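Local structure of 4-aminobutyrate transaminase (Acinetobacter baumannii, 6WOP) at residues L353-A358 with Y395-P400. The protein catalyses the pyridoxal-phosphate-dependent transfer of the amino group of 4-aminobutyrate to 2-oxoglutarate, as a class-III aminotransferase. Sequence-based numbering, arbitrary orientation.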
# COMPACT_ATOMS: atom_id res chain seq x y z
N LEU A 353 18.84 10.76 -30.91
CA LEU A 353 17.68 10.92 -31.79
C LEU A 353 17.47 12.42 -31.97
O LEU A 353 17.21 13.11 -30.99
CB LEU A 353 16.44 10.25 -31.19
CG LEU A 353 15.27 10.26 -32.17
CD1 LEU A 353 15.58 9.43 -33.38
CD2 LEU A 353 14.01 9.77 -31.45
N GLY A 354 17.68 12.93 -33.20
CA GLY A 354 17.54 14.38 -33.37
C GLY A 354 18.62 15.08 -32.58
O GLY A 354 19.82 14.79 -32.71
N SER A 355 18.20 16.01 -31.72
CA SER A 355 19.18 16.64 -30.84
C SER A 355 18.94 16.25 -29.40
O SER A 355 19.42 16.92 -28.49
CB SER A 355 19.17 18.18 -31.00
OG SER A 355 20.01 18.58 -32.11
N MET A 356 18.39 15.04 -29.21
CA MET A 356 18.51 14.33 -27.94
C MET A 356 19.72 13.41 -28.10
O MET A 356 19.59 12.27 -28.57
CB MET A 356 17.23 13.56 -27.62
CG MET A 356 16.80 13.76 -26.22
SD MET A 356 15.20 13.12 -25.89
CE MET A 356 15.36 12.99 -24.14
N VAL A 357 20.91 13.95 -27.77
CA VAL A 357 22.21 13.31 -28.00
C VAL A 357 22.96 13.19 -26.68
O VAL A 357 22.96 14.12 -25.87
CB VAL A 357 23.09 14.10 -29.01
CG1 VAL A 357 24.45 13.34 -29.28
CG2 VAL A 357 22.36 14.35 -30.28
N ALA A 358 23.66 12.06 -26.51
CA ALA A 358 24.47 11.83 -25.32
C ALA A 358 25.72 11.04 -25.68
O ALA A 358 25.70 10.23 -26.60
CB ALA A 358 23.69 11.05 -24.26
N TYR A 395 21.27 21.72 -25.52
CA TYR A 395 21.40 23.10 -25.98
C TYR A 395 20.08 23.57 -26.58
O TYR A 395 19.39 22.75 -27.19
CB TYR A 395 22.47 23.16 -27.06
CG TYR A 395 22.34 22.00 -28.07
CD1 TYR A 395 21.52 22.09 -29.19
CD2 TYR A 395 23.07 20.83 -27.90
CE1 TYR A 395 21.42 21.00 -30.12
CE2 TYR A 395 22.99 19.77 -28.78
CZ TYR A 395 22.19 19.86 -29.89
OH TYR A 395 22.15 18.79 -30.73
N PRO A 396 19.74 24.86 -26.49
CA PRO A 396 18.58 25.36 -27.23
C PRO A 396 18.69 25.05 -28.70
O PRO A 396 19.79 25.12 -29.27
CB PRO A 396 18.65 26.90 -26.99
CG PRO A 396 19.18 26.98 -25.54
CD PRO A 396 20.26 25.85 -25.53
N LEU A 397 17.55 24.68 -29.34
CA LEU A 397 17.54 24.40 -30.78
C LEU A 397 17.74 25.67 -31.61
O LEU A 397 18.03 25.59 -32.83
CB LEU A 397 16.22 23.78 -31.18
CG LEU A 397 15.87 22.47 -30.44
CD1 LEU A 397 14.54 21.86 -30.98
CD2 LEU A 397 17.04 21.47 -30.64
N THR A 398 17.63 26.80 -30.95
CA THR A 398 17.85 28.13 -31.53
C THR A 398 19.32 28.60 -31.40
O THR A 398 19.62 29.75 -31.77
CB THR A 398 16.93 29.13 -30.82
OG1 THR A 398 17.15 29.03 -29.39
CG2 THR A 398 15.44 28.83 -31.08
N ILE A 399 20.21 27.78 -30.85
CA ILE A 399 21.59 28.24 -30.61
C ILE A 399 22.24 28.70 -31.93
O ILE A 399 22.09 28.03 -32.97
CB ILE A 399 22.42 27.13 -29.89
CG1 ILE A 399 23.81 27.68 -29.55
CG2 ILE A 399 22.57 25.86 -30.76
CD1 ILE A 399 24.59 26.75 -28.62
N PRO A 400 22.90 29.85 -31.99
CA PRO A 400 23.56 30.24 -33.25
C PRO A 400 24.59 29.20 -33.64
O PRO A 400 25.32 28.72 -32.79
CB PRO A 400 24.22 31.56 -32.89
CG PRO A 400 23.32 32.14 -31.73
CD PRO A 400 23.07 30.86 -30.93
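Tyr395 reaches across to Ser355 with its phenol end, and the short bond from Tyr395 OH to Ser355 OG, 2.6 Å long, is the one hydrogen bond joining the two segments. The tyrosine is the donor, and the serine oxygen lies at the edge of the ring, close to its plane. Ser355 OG is also hydrogen-bonded to Ala325 O of helix 321-342, so the buried hydroxyl is gripped by two bonds. Packing is tight here: the serine methylene lies against the phenol oxygen beside the bond, with Ser355 CB 3.1 Å from Tyr395 OH. Tyr395 CG sits between the backbone N and the carbonyl carbon (chi1 44°), a rotation that brings the ring's end to Ser355 although the side chain does not start out pointing at the hairpin. Leu397 adds a lighter apolar touch, its CD2 branch resting 3.9 Å from Ser355 CB.

Ser355 occupies the third position of a type II' beta turn, Leu353 to Met356, which connects two antiparallel strands, 347-353 and 356-361, as a beta hairpin. The hairpin forms one side of the seven-stranded mixed sheet, strand 347-353 being outermost within this chain. Gly354, with its positive phi, fits the second position. The partner is the loop between strand 390-393 and the C-terminal helix 401-416 of this class-III aminotransferase, folded into a type I turn from Pro396 to Ile399. Arg248 ties both parts together by hydrogen bonding to Ser355 O and Tyr395 O, and makes a cation-pi contact with the Tyr395 ring; Phe404 meets that ring edge-to-face.

Away from the hydroxyl pair the fit slackens. Val357 CG2 stays 4.5 Å from Tyr395 OH, and the valine packs instead on Leu332 and Leu336 of helix 321-342. Farther along, the chain at Thr398 and Pro400 runs away from the hairpin and is partly exposed.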